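Side-chain contacts in cyclodipeptide synthase, BtCDPS (Bacillus thermoamylovorans, PDB 6ZTU), which probably acts as an aminoacyltransferase, joining two aminoacyl groups into a cyclic dipeptide: residues Asp66-Leu71 against Arg84-Glu89; Leu72-Thr77 against Leu170-Lys175; Ser114-Asn119 against Ala188-Tyr193; Trp204-Lys209 against Ser213-Lys218. All blocks are in the same frame, centred on the assembly; numbering follows the deposited sequence.

Contact 1: residues Asp66-Leu71 against Arg84-Glu89; sequences DEAKNL and RKVRKE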
loop_
_atom_site.group_PDB
_atom_site.type_symbol
_atom_site.label_atom_id
_atom_site.label_comp_id
_atom_site.label_asym_id
_atom_site.label_seq_id
_atom_site.Cartn_x
_atom_site.Cartn_y
_atom_site.Cartn_z
ATOM N N ASP A 66 -6.010 0.296 -11.066
ATOM C CA ASP A 66 -7.274 -0.108 -11.686
ATOM C C ASP A 66 -8.000 -1.162 -10.866
ATOM O O ASP A 66 -9.235 -1.166 -10.798
ATOM C CB ASP A 66 -7.025 -0.652 -13.089
ATOM C CG ASP A 66 -6.314 0.341 -13.985
ATOM O OD1 ASP A 66 -6.479 1.558 -13.776
ATOM O OD2 ASP A 66 -5.608 -0.107 -14.910
ATOM N N GLU A 67 -7.256 -2.084 -10.259
ATOM C CA GLU A 67 -7.899 -3.190 -9.562
ATOM C C GLU A 67 -8.633 -2.759 -8.309
ATOM O O GLU A 67 -9.234 -3.616 -7.648
ATOM C CB GLU A 67 -6.858 -4.260 -9.206
ATOM C CG GLU A 67 -6.454 -5.160 -10.364
ATOM C CD GLU A 67 -5.409 -4.530 -11.280
ATOM O OE1 GLU A 67 -4.903 -3.428 -10.970
ATOM O OE2 GLU A 67 -5.092 -5.138 -12.322
ATOM N N ALA A 68 -8.595 -1.475 -7.941
ATOM C CA ALA A 68 -9.399 -1.035 -6.810
ATOM C C ALA A 68 -10.881 -1.290 -7.058
ATOM O O ALA A 68 -11.640 -1.493 -6.104
ATOM C CB ALA A 68 -9.158 0.443 -6.524
ATOM N N LYS A 69 -11.309 -1.295 -8.328
ATOM C CA LYS A 69 -12.710 -1.599 -8.626
ATOM C C LYS A 69 -13.082 -3.018 -8.201
ATOM O O LYS A 69 -14.238 -3.269 -7.839
ATOM C CB LYS A 69 -12.995 -1.383 -10.117
ATOM C CG LYS A 69 -12.475 -2.454 -11.053
ATOM C CD LYS A 69 -12.760 -2.080 -12.510
ATOM C CE LYS A 69 -13.096 -3.303 -13.361
ATOM N NZ LYS A 69 -12.614 -4.594 -12.772
ATOM N N ASN A 70 -12.119 -3.947 -8.208
ATOM C CA ASN A 70 -12.402 -5.327 -7.811
ATOM C C ASN A 70 -12.894 -5.409 -6.380
ATOM O O ASN A 70 -13.709 -6.285 -6.052
ATOM C CB ASN A 70 -11.159 -6.204 -7.966
ATOM C CG ASN A 70 -10.756 -6.383 -9.401
ATOM O OD1 ASN A 70 -10.782 -5.425 -10.177
ATOM N ND2 ASN A 70 -10.384 -7.605 -9.777
ATOM N N LEU A 71 -12.395 -4.524 -5.509
ATOM C CA LEU A 71 -12.819 -4.531 -4.117
ATOM C C LEU A 71 -14.301 -4.209 -4.009
ATOM O O LEU A 71 -15.012 -4.782 -3.178
ATOM C CB LEU A 71 -11.992 -3.530 -3.305
ATOM C CG LEU A 71 -10.470 -3.714 -3.315
ATOM C CD1 LEU A 71 -9.832 -2.639 -2.464
ATOM C CD2 LEU A 71 -10.066 -5.106 -2.815
ATOM N N ARG A 84 -16.689 4.260 -11.481
ATOM C CA ARG A 84 -16.945 5.647 -11.096
ATOM C C ARG A 84 -16.420 5.933 -9.696
ATOM O O ARG A 84 -15.715 6.926 -9.473
ATOM C CB ARG A 84 -18.443 5.954 -11.165
ATOM C CG ARG A 84 -18.966 6.357 -12.525
ATOM C CD ARG A 84 -20.434 6.743 -12.418
ATOM N NE ARG A 84 -21.306 5.735 -13.016
ATOM C CZ ARG A 84 -22.532 5.458 -12.578
ATOM N NH1 ARG A 84 -23.026 6.103 -11.527
ATOM N NH2 ARG A 84 -23.256 4.524 -13.184
ATOM N N LYS A 85 -16.776 5.081 -8.732
ATOM C CA LYS A 85 -16.358 5.320 -7.356
ATOM C C LYS A 85 -14.841 5.339 -7.233
ATOM O O LYS A 85 -14.298 6.149 -6.479
ATOM C CB LYS A 85 -16.973 4.273 -6.430
ATOM C CG LYS A 85 -18.493 4.352 -6.368
ATOM C CD LYS A 85 -19.074 3.370 -5.375
ATOM C CE LYS A 85 -18.734 3.764 -3.943
ATOM N NZ LYS A 85 -19.481 2.939 -2.952
ATOM N N VAL A 86 -14.144 4.495 -7.998
ATOM C CA VAL A 86 -12.683 4.501 -7.975
ATOM C C VAL A 86 -12.145 5.832 -8.488
ATOM O O VAL A 86 -11.338 6.488 -7.823
ATOM C CB VAL A 86 -12.122 3.319 -8.785
ATOM C CG1 VAL A 86 -10.605 3.440 -8.925
ATOM C CG2 VAL A 86 -12.494 2.003 -8.130
ATOM N N ARG A 87 -12.583 6.251 -9.682
ATOM C CA ARG A 87 -12.100 7.514 -10.244
ATOM C C ARG A 87 -12.275 8.664 -9.260
ATOM O O ARG A 87 -11.377 9.497 -9.093
ATOM C CB ARG A 87 -12.827 7.825 -11.555
ATOM C CG ARG A 87 -12.394 6.977 -12.747
ATOM C CD ARG A 87 -13.097 7.440 -14.025
ATOM N NE ARG A 87 -14.007 6.424 -14.556
ATOM C CZ ARG A 87 -15.332 6.548 -14.580
ATOM N NH1 ARG A 87 -15.909 7.644 -14.103
ATOM N NH2 ARG A 87 -16.081 5.572 -15.077
ATOM N N LYS A 88 -13.420 8.707 -8.578
ATOM C CA LYS A 88 -13.690 9.769 -7.617
ATOM C C LYS A 88 -12.801 9.658 -6.383
ATOM O O LYS A 88 -12.321 10.671 -5.862
ATOM C CB LYS A 88 -15.162 9.726 -7.217
ATOM C CG LYS A 88 -15.562 10.784 -6.220
ATOM C CD LYS A 88 -16.487 10.201 -5.169
ATOM C CE LYS A 88 -17.589 11.177 -4.816
ATOM N NZ LYS A 88 -18.154 10.912 -3.464
ATOM N N GLU A 89 -12.597 8.437 -5.885
ATOM C CA GLU A 89 -11.754 8.245 -4.707
ATOM C C GLU A 89 -10.302 8.607 -5.001
ATOM O O GLU A 89 -9.654 9.302 -4.209
ATOM C CB GLU A 89 -11.879 6.795 -4.225
ATOM C CG GLU A 89 -11.021 6.431 -3.025
ATOM C CD GLU A 89 -11.639 6.850 -1.711
ATOM O OE1 GLU A 89 -12.568 7.688 -1.728
ATOM O OE2 GLU A 89 -11.190 6.343 -0.658
#
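V86 reaches from helix 79-103 to the first turn of helix 68-74, where A68 and K69 receive it. V86 CB stays behind, 4.7 Å from K69 N, and the two methyls make the contact. With CG1 anti to the backbone N (chi1 172°) and CG2 anti to the carbonyl carbon, both branches face the other helix. A68 CB sits before the two methyls, 4.1 Å from V86 CG1 and 4.0 Å from V86 CG2. The second methyl goes deeper, with V86 CG2 3.5 Å from K69 N and 3.6 Å from K69 CA. V86 CG2 is also 3.8 Å from A68 C, a methyl pressed on the A68-K69 peptide and touching both CB atoms. In the Rossmann-like fold of cyclodipeptide synthases this is the packing of two consecutive helices that follow strand 58-63; R84, K85, R87 and K88 flank V86 in sequence, consistent with the basic helix that contacts tRNA in relatives. V86 also touches F36. K69 CB lies 4.0 Å from V86 CG2, but bends at chi3 and chi4 carry the ammonium away from the valine, to a salt bridge with E73 and a weak 3.3 Å hydrogen bond from K69 NZ to N70 OD1.

Contact 2: residues Leu72-Thr77 against Leu170-Lys175; sequences LEALGT and LFHAVK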
loop_
_atom_site.group_PDB
_atom_site.type_symbol
_atom_site.label_atom_id
_atom_site.label_comp_id
_atom_site.label_asym_id
_atom_site.label_seq_id
_atom_site.Cartn_x
_atom_site.Cartn_y
_atom_site.Cartn_z
ATOM N N LEU A 72 -14.786 -3.300 -4.854
ATOM C CA LEU A 72 -16.209 -2.979 -4.861
ATOM C C LEU A 72 -17.015 -4.038 -5.608
ATOM O O LEU A 72 -18.070 -4.464 -5.129
ATOM C CB LEU A 72 -16.421 -1.588 -5.466
ATOM C CG LEU A 72 -15.678 -0.413 -4.804
ATOM C CD1 LEU A 72 -15.895 0.885 -5.582
ATOM C CD2 LEU A 72 -16.075 -0.232 -3.346
ATOM N N GLU A 73 -16.515 -4.504 -6.756
ATOM C CA GLU A 73 -17.216 -5.536 -7.516
ATOM C C GLU A 73 -17.428 -6.795 -6.689
ATOM O O GLU A 73 -18.425 -7.506 -6.869
ATOM C CB GLU A 73 -16.440 -5.865 -8.789
ATOM C CG GLU A 73 -16.407 -4.719 -9.782
ATOM C CD GLU A 73 -15.586 -5.036 -10.994
ATOM O OE1 GLU A 73 -14.620 -5.820 -10.887
ATOM O OE2 GLU A 73 -15.906 -4.502 -12.072
ATOM N N ALA A 74 -16.494 -7.100 -5.786
ATOM C CA ALA A 74 -16.659 -8.281 -4.945
ATOM C C ALA A 74 -17.704 -8.056 -3.861
ATOM O O ALA A 74 -18.358 -9.010 -3.427
ATOM C CB ALA A 74 -15.318 -8.676 -4.324
ATOM N N LEU A 75 -17.871 -6.817 -3.401
ATOM C CA LEU A 75 -18.898 -6.482 -2.423
ATOM C C LEU A 75 -20.218 -6.100 -3.080
ATOM O O LEU A 75 -20.931 -5.222 -2.573
ATOM C CB LEU A 75 -18.416 -5.357 -1.503
ATOM C CG LEU A 75 -17.207 -5.698 -0.624
ATOM C CD1 LEU A 75 -16.669 -4.486 0.124
ATOM C CD2 LEU A 75 -17.560 -6.808 0.346
ATOM N N GLY A 76 -20.548 -6.728 -4.208
ATOM C CA GLY A 76 -21.747 -6.381 -4.946
ATOM C C GLY A 76 -21.786 -4.930 -5.390
ATOM O O GLY A 76 -22.535 -4.121 -4.830
ATOM N N THR A 77 -20.963 -4.584 -6.383
ATOM C CA THR A 77 -21.077 -3.307 -7.076
ATOM C C THR A 77 -20.895 -3.577 -8.564
ATOM O O THR A 77 -19.877 -4.150 -8.971
ATOM C CB THR A 77 -20.043 -2.292 -6.582
ATOM O OG1 THR A 77 -20.189 -2.100 -5.173
ATOM C CG2 THR A 77 -20.239 -0.953 -7.272
ATOM N N LEU A 170 -13.105 -13.608 -2.862
ATOM C CA LEU A 170 -11.684 -13.558 -2.519
ATOM C C LEU A 170 -10.807 -13.577 -3.761
ATOM O O LEU A 170 -9.807 -12.848 -3.838
ATOM C CB LEU A 170 -11.312 -14.737 -1.619
ATOM C CG LEU A 170 -11.879 -14.749 -0.204
ATOM C CD1 LEU A 170 -11.492 -16.044 0.514
ATOM C CD2 LEU A 170 -11.406 -13.542 0.575
ATOM N N PHE A 171 -11.140 -14.427 -4.728
ATOM C CA PHE A 171 -10.298 -14.541 -5.913
ATOM C C PHE A 171 -10.453 -13.333 -6.822
ATOM O O PHE A 171 -9.514 -12.991 -7.548
ATOM C CB PHE A 171 -10.601 -15.839 -6.662
ATOM C CG PHE A 171 -9.811 -17.019 -6.156
ATOM C CD1 PHE A 171 -8.574 -17.317 -6.700
ATOM C CD2 PHE A 171 -10.292 -17.810 -5.120
ATOM C CE1 PHE A 171 -7.837 -18.382 -6.237
ATOM C CE2 PHE A 171 -9.558 -18.889 -4.649
ATOM C CZ PHE A 171 -8.328 -19.178 -5.209
ATOM N N HIS A 172 -11.610 -12.665 -6.793
ATOM C CA HIS A 172 -11.748 -11.436 -7.565
ATOM C C HIS A 172 -10.945 -10.305 -6.935
ATOM O O HIS A 172 -10.200 -9.598 -7.626
ATOM C CB HIS A 172 -13.218 -11.042 -7.691
ATOM C CG HIS A 172 -13.469 -9.974 -8.715
ATOM N ND1 HIS A 172 -13.191 -10.148 -10.051
ATOM C CD2 HIS A 172 -13.970 -8.723 -8.593
ATOM C CE1 HIS A 172 -13.514 -9.050 -10.712
ATOM N NE2 HIS A 172 -13.992 -8.171 -9.852
ATOM N N ALA A 173 -11.081 -10.125 -5.615
ATOM C CA ALA A 173 -10.363 -9.065 -4.917
ATOM C C ALA A 173 -8.862 -9.333 -4.797
ATOM O O ALA A 173 -8.099 -8.386 -4.581
ATOM C CB ALA A 173 -10.951 -8.861 -3.529
ATOM N N VAL A 174 -8.409 -10.586 -4.905
ATOM C CA VAL A 174 -6.970 -10.821 -4.763
ATOM C C VAL A 174 -6.207 -10.249 -5.956
ATOM O O VAL A 174 -4.985 -10.054 -5.877
ATOM C CB VAL A 174 -6.670 -12.320 -4.538
ATOM C CG1 VAL A 174 -6.640 -13.085 -5.850
ATOM C CG2 VAL A 174 -5.346 -12.510 -3.763
ATOM N N LYS A 175 -6.894 -9.942 -7.061
ATOM C CA LYS A 175 -6.219 -9.252 -8.153
ATOM C C LYS A 175 -5.673 -7.906 -7.696
ATOM O O LYS A 175 -4.616 -7.467 -8.173
ATOM C CB LYS A 175 -7.176 -9.095 -9.337
ATOM C CG LYS A 175 -7.467 -10.426 -10.010
ATOM C CD LYS A 175 -8.597 -10.319 -11.012
ATOM C CE LYS A 175 -8.948 -11.695 -11.548
ATOM N NZ LYS A 175 -7.715 -12.394 -12.011
#
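E73 OE1 is gripped from two sources, the imidazole of H172 and the ammonium of K69, and the first of these bonds ties helix 68-74 to helix 167-191. This is a His-carboxylate hydrogen bond between packed helices: H172 NE2 donates to E73 OE1 over 2.6 Å at a fairly straight 163°. The oxygen lies almost exactly in the ring plane, yet the histidine meets it on the anti side, 28° out of the carboxylate plane, and the two flat groups are turned 31° against each other. H172 swings its ring out toward E73 because CG stands anti to the backbone N. The ring also lies close to the stem of its partner: H172 NE2 is 3.5 Å from E73 CB. T79 takes the second oxygen, OE2, which should further fix the rotation of the carboxylate, while the two donors on OE1 would favour its charged form. A leucine in place of H172 would probably leave E73 OE1 without its imidazole donor, with K69 still beside it, and remove the side-chain hydrogen bond between the two helices. Beside this bond the backbones come near enough for small residues to meet, A74 CA and A173 CA being 6.3 Å apart. A173 also touches S147 of helix 137-157, and A74 CB touches A173 CB at 4.4 Å.

Contact 3: residues Ser114-Asn119 against Ala188-Tyr193; sequences SDFKNN and ASILGY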
loop_
_atom_site.group_PDB
_atom_site.type_symbol
_atom_site.label_atom_id
_atom_site.label_comp_id
_atom_site.label_asym_id
_atom_site.label_seq_id
_atom_site.Cartn_x
_atom_site.Cartn_y
_atom_site.Cartn_z
ATOM N N SER A 114 -0.931 1.154 -10.944
ATOM C CA SER A 114 -1.097 0.813 -12.353
ATOM C C SER A 114 -0.214 1.637 -13.285
ATOM O O SER A 114 -0.299 1.461 -14.505
ATOM C CB SER A 114 -2.556 0.991 -12.775
ATOM O OG SER A 114 -3.396 0.087 -12.077
ATOM N N ASP A 115 0.636 2.510 -12.754
ATOM C CA ASP A 115 1.403 3.443 -13.577
ATOM C C ASP A 115 2.741 2.875 -14.039
ATOM O O ASP A 115 3.587 3.640 -14.537
ATOM C CB ASP A 115 1.652 4.745 -12.806
ATOM C CG ASP A 115 0.396 5.573 -12.620
ATOM O OD1 ASP A 115 -0.611 5.299 -13.298
ATOM O OD2 ASP A 115 0.417 6.504 -11.799
ATOM N N PHE A 116 2.952 1.560 -13.896
ATOM C CA PHE A 116 4.272 0.951 -14.054
ATOM C C PHE A 116 4.235 -0.269 -14.975
ATOM O O PHE A 116 5.117 -1.119 -14.926
ATOM C CB PHE A 116 4.859 0.613 -12.678
ATOM C CG PHE A 116 5.099 1.835 -11.846
ATOM C CD1 PHE A 116 6.329 2.467 -11.862
ATOM C CD2 PHE A 116 4.054 2.419 -11.130
ATOM C CE1 PHE A 116 6.543 3.632 -11.130
ATOM C CE2 PHE A 116 4.260 3.578 -10.394
ATOM C CZ PHE A 116 5.496 4.190 -10.401
ATOM N N LYS A 117 3.254 -0.328 -15.874
ATOM C CA LYS A 117 3.160 -1.441 -16.811
ATOM C C LYS A 117 4.333 -1.481 -17.785
ATOM O O LYS A 117 4.604 -2.534 -18.369
ATOM C CB LYS A 117 1.835 -1.362 -17.578
ATOM C CG LYS A 117 0.629 -1.818 -16.744
ATOM C CD LYS A 117 -0.692 -1.536 -17.445
ATOM C CE LYS A 117 -1.674 -0.837 -16.510
ATOM N NZ LYS A 117 -2.629 0.030 -17.268
ATOM N N ASN A 118 5.033 -0.364 -17.972
ATOM C CA ASN A 118 6.209 -0.319 -18.831
ATOM C C ASN A 118 7.509 -0.306 -18.038
ATOM O O ASN A 118 8.562 0.027 -18.587
ATOM C CB ASN A 118 6.122 0.898 -19.752
ATOM C CG ASN A 118 4.984 0.785 -20.729
ATOM O OD1 ASN A 118 5.094 0.097 -21.740
ATOM N ND2 ASN A 118 3.864 1.417 -20.411
ATOM N N ASN A 119 7.456 -0.676 -16.763
ATOM C CA ASN A 119 8.607 -0.692 -15.871
ATOM C C ASN A 119 9.004 -2.151 -15.698
ATOM O O ASN A 119 8.166 -2.978 -15.325
ATOM C CB ASN A 119 8.235 -0.022 -14.538
ATOM C CG ASN A 119 9.337 -0.081 -13.491
ATOM O OD1 ASN A 119 9.595 -1.128 -12.887
ATOM N ND2 ASN A 119 9.957 1.065 -13.227
ATOM N N ALA A 188 11.357 0.594 -3.798
ATOM C CA ALA A 188 12.515 1.452 -4.052
ATOM C C ALA A 188 13.080 1.204 -5.444
ATOM O O ALA A 188 13.362 2.150 -6.194
ATOM C CB ALA A 188 13.598 1.225 -2.998
ATOM N N SER A 189 13.260 -0.069 -5.802
ATOM C CA SER A 189 13.864 -0.399 -7.085
ATOM C C SER A 189 12.925 -0.099 -8.239
ATOM O O SER A 189 13.385 0.306 -9.316
ATOM C CB SER A 189 14.275 -1.866 -7.099
ATOM O OG SER A 189 15.421 -2.063 -6.285
ATOM N N ILE A 190 11.614 -0.281 -8.044
ATOM C CA ILE A 190 10.651 0.107 -9.087
ATOM C C ILE A 190 10.734 1.605 -9.365
ATOM O O ILE A 190 10.742 2.047 -10.528
ATOM C CB ILE A 190 9.219 -0.296 -8.678
ATOM C CG1 ILE A 190 9.075 -1.816 -8.664
ATOM C CG2 ILE A 190 8.172 0.356 -9.610
ATOM C CD1 ILE A 190 7.784 -2.255 -7.957
ATOM N N LEU A 191 10.779 2.414 -8.302
ATOM C CA LEU A 191 10.740 3.863 -8.471
ATOM C C LEU A 191 12.102 4.461 -8.812
ATOM O O LEU A 191 12.158 5.544 -9.415
ATOM C CB LEU A 191 10.191 4.521 -7.205
ATOM C CG LEU A 191 8.702 4.286 -6.926
ATOM C CD1 LEU A 191 8.428 4.518 -5.447
ATOM C CD2 LEU A 191 7.861 5.217 -7.777
ATOM N N GLY A 192 13.189 3.793 -8.458
ATOM C CA GLY A 192 14.517 4.284 -8.735
ATOM C C GLY A 192 15.211 4.976 -7.581
ATOM O O GLY A 192 16.069 5.831 -7.823
ATOM N N TYR A 193 14.865 4.649 -6.339
ATOM C CA TYR A 193 15.588 5.144 -5.174
ATOM C C TYR A 193 16.546 4.079 -4.655
ATOM O O TYR A 193 16.360 2.881 -4.883
ATOM C CB TYR A 193 14.614 5.580 -4.070
ATOM C CG TYR A 193 13.816 6.755 -4.536
ATOM C CD1 TYR A 193 14.337 8.042 -4.467
ATOM C CD2 TYR A 193 12.565 6.584 -5.127
ATOM C CE1 TYR A 193 13.628 9.123 -4.937
ATOM C CE2 TYR A 193 11.848 7.669 -5.598
ATOM C CZ TYR A 193 12.386 8.937 -5.497
ATOM O OH TYR A 193 11.682 10.023 -5.977
#
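The N-cap of helix 120-135, N119, meets the last turn of helix 167-191 at I190. N119 ND2 donates to I190 O over 3.0 Å; the bond is bent, 133° at the hydrogen, and arrives on a lone pair in the carbonyl plane, although the oxygen sits 32° out of the asparagine amide plane. The other end of that amide is busy too, since OD1 caps the backbone N of Y122. Because CG is anti to the backbone N (chi1 176°), the amide extends toward I190, and I190 CG2 lies 3.9 Å from N119 OD1. I190 CG2 is also 3.6 Å from F116 CD1, so one methyl touches both phenyl and amide. Further round the ring, L191 CD2 comes within 3.7 Å of F116 CZ, while F183 meets the phenyl edge-to-face. The type I turn from F116 to N119 presents both side chains to I190, and G192, with positive phi, leaves the helix just beyond. The arrangement is that of an asparagine N-cap at the start of helix 120-135, its ND2 turned to a carbonyl near the end of helix 167-191.

Contact 4: residues Trp204-Lys209 against Ser213-Lys218; sequences WKLGEK and SEFYIK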
loop_
_atom_site.group_PDB
_atom_site.type_symbol
_atom_site.label_atom_id
_atom_site.label_comp_id
_atom_site.label_asym_id
_atom_site.label_seq_id
_atom_site.Cartn_x
_atom_site.Cartn_y
_atom_site.Cartn_z
ATOM N N TRP A 204 1.773 -5.888 8.464
ATOM C CA TRP A 204 1.689 -6.676 7.237
ATOM C C TRP A 204 2.080 -8.111 7.576
ATOM O O TRP A 204 3.270 -8.447 7.621
ATOM C CB TRP A 204 2.581 -6.057 6.159
ATOM C CG TRP A 204 2.596 -6.795 4.850
ATOM C CD1 TRP A 204 1.557 -7.469 4.260
ATOM C CD2 TRP A 204 3.716 -6.942 3.979
ATOM N NE1 TRP A 204 1.971 -8.021 3.066
ATOM C CE2 TRP A 204 3.294 -7.713 2.874
ATOM C CE3 TRP A 204 5.041 -6.480 4.018
ATOM C CZ2 TRP A 204 4.151 -8.047 1.832
ATOM C CZ3 TRP A 204 5.885 -6.812 2.973
ATOM C CH2 TRP A 204 5.442 -7.600 1.906
ATOM N N LYS A 205 1.065 -8.960 7.794
ATOM C CA LYS A 205 1.291 -10.331 8.256
ATOM C C LYS A 205 2.098 -11.148 7.253
ATOM O O LYS A 205 3.005 -11.896 7.639
ATOM C CB LYS A 205 -0.057 -11.009 8.534
ATOM C CG LYS A 205 0.018 -12.387 9.171
ATOM C CD LYS A 205 1.197 -12.524 10.135
ATOM C CE LYS A 205 1.538 -13.985 10.386
ATOM N NZ LYS A 205 2.975 -14.176 10.720
ATOM N N LEU A 206 1.763 -11.044 5.962
ATOM C CA LEU A 206 2.542 -11.747 4.954
ATOM C C LEU A 206 3.986 -11.270 4.961
ATOM O O LEU A 206 4.910 -12.066 4.757
ATOM C CB LEU A 206 1.911 -11.548 3.575
ATOM C CG LEU A 206 2.702 -12.003 2.361
ATOM C CD1 LEU A 206 3.139 -13.457 2.477
ATOM C CD2 LEU A 206 1.841 -11.793 1.118
ATOM N N GLY A 207 4.198 -9.974 5.217
ATOM C CA GLY A 207 5.557 -9.474 5.321
ATOM C C GLY A 207 6.331 -10.137 6.438
ATOM O O GLY A 207 7.522 -10.426 6.291
ATOM N N GLU A 208 5.663 -10.390 7.564
ATOM C CA GLU A 208 6.311 -11.114 8.655
ATOM C C GLU A 208 6.767 -12.487 8.193
ATOM O O GLU A 208 7.881 -12.921 8.510
ATOM C CB GLU A 208 5.357 -11.233 9.847
ATOM C CG GLU A 208 4.990 -9.898 10.470
ATOM C CD GLU A 208 3.913 -10.020 11.541
ATOM O OE1 GLU A 208 3.630 -11.162 11.975
ATOM O OE2 GLU A 208 3.356 -8.975 11.949
ATOM N N LYS A 209 5.925 -13.182 7.427
ATOM C CA LYS A 209 6.305 -14.504 6.948
ATOM C C LYS A 209 7.433 -14.419 5.932
ATOM O O LYS A 209 8.346 -15.245 5.941
ATOM C CB LYS A 209 5.095 -15.208 6.343
ATOM C CG LYS A 209 3.946 -15.375 7.312
ATOM C CD LYS A 209 2.996 -16.434 6.809
ATOM C CE LYS A 209 1.897 -16.714 7.824
ATOM N NZ LYS A 209 0.864 -15.656 7.758
ATOM N N SER A 213 11.630 -15.917 6.108
ATOM C CA SER A 213 12.185 -16.763 5.036
ATOM C C SER A 213 11.295 -17.962 4.714
ATOM O O SER A 213 11.784 -19.074 4.495
ATOM C CB SER A 213 13.601 -17.231 5.376
ATOM O OG SER A 213 14.388 -16.153 5.834
ATOM N N GLU A 214 9.981 -17.740 4.675
ATOM C CA GLU A 214 9.013 -18.810 4.458
ATOM C C GLU A 214 8.642 -19.023 2.990
ATOM O O GLU A 214 7.924 -19.987 2.689
ATOM C CB GLU A 214 7.754 -18.543 5.294
ATOM C CG GLU A 214 8.015 -18.697 6.812
ATOM C CD GLU A 214 6.791 -18.441 7.659
ATOM O OE1 GLU A 214 5.663 -18.709 7.189
ATOM O OE2 GLU A 214 6.954 -17.975 8.806
ATOM N N PHE A 215 9.121 -18.175 2.074
ATOM C CA PHE A 215 8.767 -18.282 0.665
ATOM C C PHE A 215 9.980 -18.021 -0.211
ATOM O O PHE A 215 10.974 -17.437 0.226
ATOM C CB PHE A 215 7.684 -17.273 0.250
ATOM C CG PHE A 215 6.499 -17.252 1.146
ATOM C CD1 PHE A 215 5.486 -18.184 0.985
ATOM C CD2 PHE A 215 6.366 -16.278 2.122
ATOM C CE1 PHE A 215 4.377 -18.157 1.785
ATOM C CE2 PHE A 215 5.245 -16.257 2.936
ATOM C CZ PHE A 215 4.252 -17.194 2.761
ATOM N N TYR A 216 9.860 -18.425 -1.476
ATOM C CA TYR A 216 10.833 -18.002 -2.466
ATOM C C TYR A 216 10.619 -16.552 -2.854
ATOM O O TYR A 216 11.553 -15.923 -3.353
ATOM C CB TYR A 216 10.783 -18.917 -3.687
ATOM C CG TYR A 216 11.359 -20.286 -3.382
ATOM C CD1 TYR A 216 12.653 -20.419 -2.891
ATOM C CD2 TYR A 216 10.606 -21.435 -3.571
ATOM C CE1 TYR A 216 13.183 -21.663 -2.604
ATOM C CE2 TYR A 216 11.133 -22.676 -3.290
ATOM C CZ TYR A 216 12.417 -22.780 -2.800
ATOM O OH TYR A 216 12.960 -24.017 -2.505
ATOM N N ILE A 217 9.425 -16.009 -2.597
ATOM C CA ILE A 217 9.205 -14.565 -2.675
ATOM C C ILE A 217 9.973 -13.882 -1.552
ATOM O O ILE A 217 9.805 -14.220 -0.374
ATOM C CB ILE A 217 7.702 -14.244 -2.575
ATOM C CG1 ILE A 217 6.958 -14.672 -3.842
ATOM C CG2 ILE A 217 7.468 -12.749 -2.274
ATOM C CD1 ILE A 217 7.030 -13.667 -4.959
ATOM N N LYS A 218 10.804 -12.897 -1.906
ATOM C CA LYS A 218 11.577 -12.121 -0.943
ATOM C C LYS A 218 11.380 -10.630 -1.191
ATOM O O LYS A 218 11.157 -10.197 -2.325
ATOM C CB LYS A 218 13.085 -12.416 -1.046
ATOM C CG LYS A 218 13.532 -13.741 -0.469
ATOM C CD LYS A 218 15.046 -13.877 -0.590
ATOM C CE LYS A 218 15.761 -12.924 0.354
ATOM N NZ LYS A 218 17.105 -13.445 0.723
#
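Three kinds of interaction join K209 and L206 of helix 205-211 to the loop that follows. The first is backbone: E214 N donates to K209 O over 3.2 Å at 151°, the long closing bond of a Schellman motif whose second bond runs from S213 N to I210 O. S213, with positive phi, is the C-prime residue that lets the chain double back. The second kind is apolar. F215 CE2 touches two aliphatic partners, 3.5 Å from L206 CD1 and 3.6 Å from K209 CB, both approaching the ring obliquely; F139 adds an edge-to-face stack, and L206 itself packs on S142 and M146 of helix 137-157. The third is carboxylate on methylenes. E214, extended beyond CG (chi2 -180°), reaches back obliquely across K209, bringing OE1 to 3.5 Å from K209 CD, while its CB stays 3.4 Å from K209 O. The lysine ammonium is no partner here, for K209 NZ ends 5.7 Å from E214 OE1; K138 forms the salt bridge to OE1 and N212 bonds to OE2. An alanine at E214 would probably cost K138 its salt bridge and uncover the K209 methylenes. A carboxylate beside the carbonyl-rich end of a helix is likely to be disfavoured on its own; K138 and the N212 amide would offset that cost, and the more distant ammonium groups of K205 and K209 would probably contribute.

Contacts 1 and 2 form one continuous patch, their centres 11 Å apart: both use helix 68-74, their segments alternate along the chain, and N70 ND2 lies 2.9 Å from H172 O. Contact 3 lies 21 Å from contact 1 between centres, yet D66 N and S114 OG are 2.8 Å apart, and it shares helix 167-191 with contact 2. That helix also supplies Y176, E180 and F184 to the pocket holding hexane-1,2-diol. Contact 4 stands apart, 28 Å from contact 1 between centres and on the opposite side of the chain's centre. The ligand is about 8, 12, 10 and 11 Å from the side chains of A68, A173, F116 and L206, so none of the four contacts is likely to touch it directly.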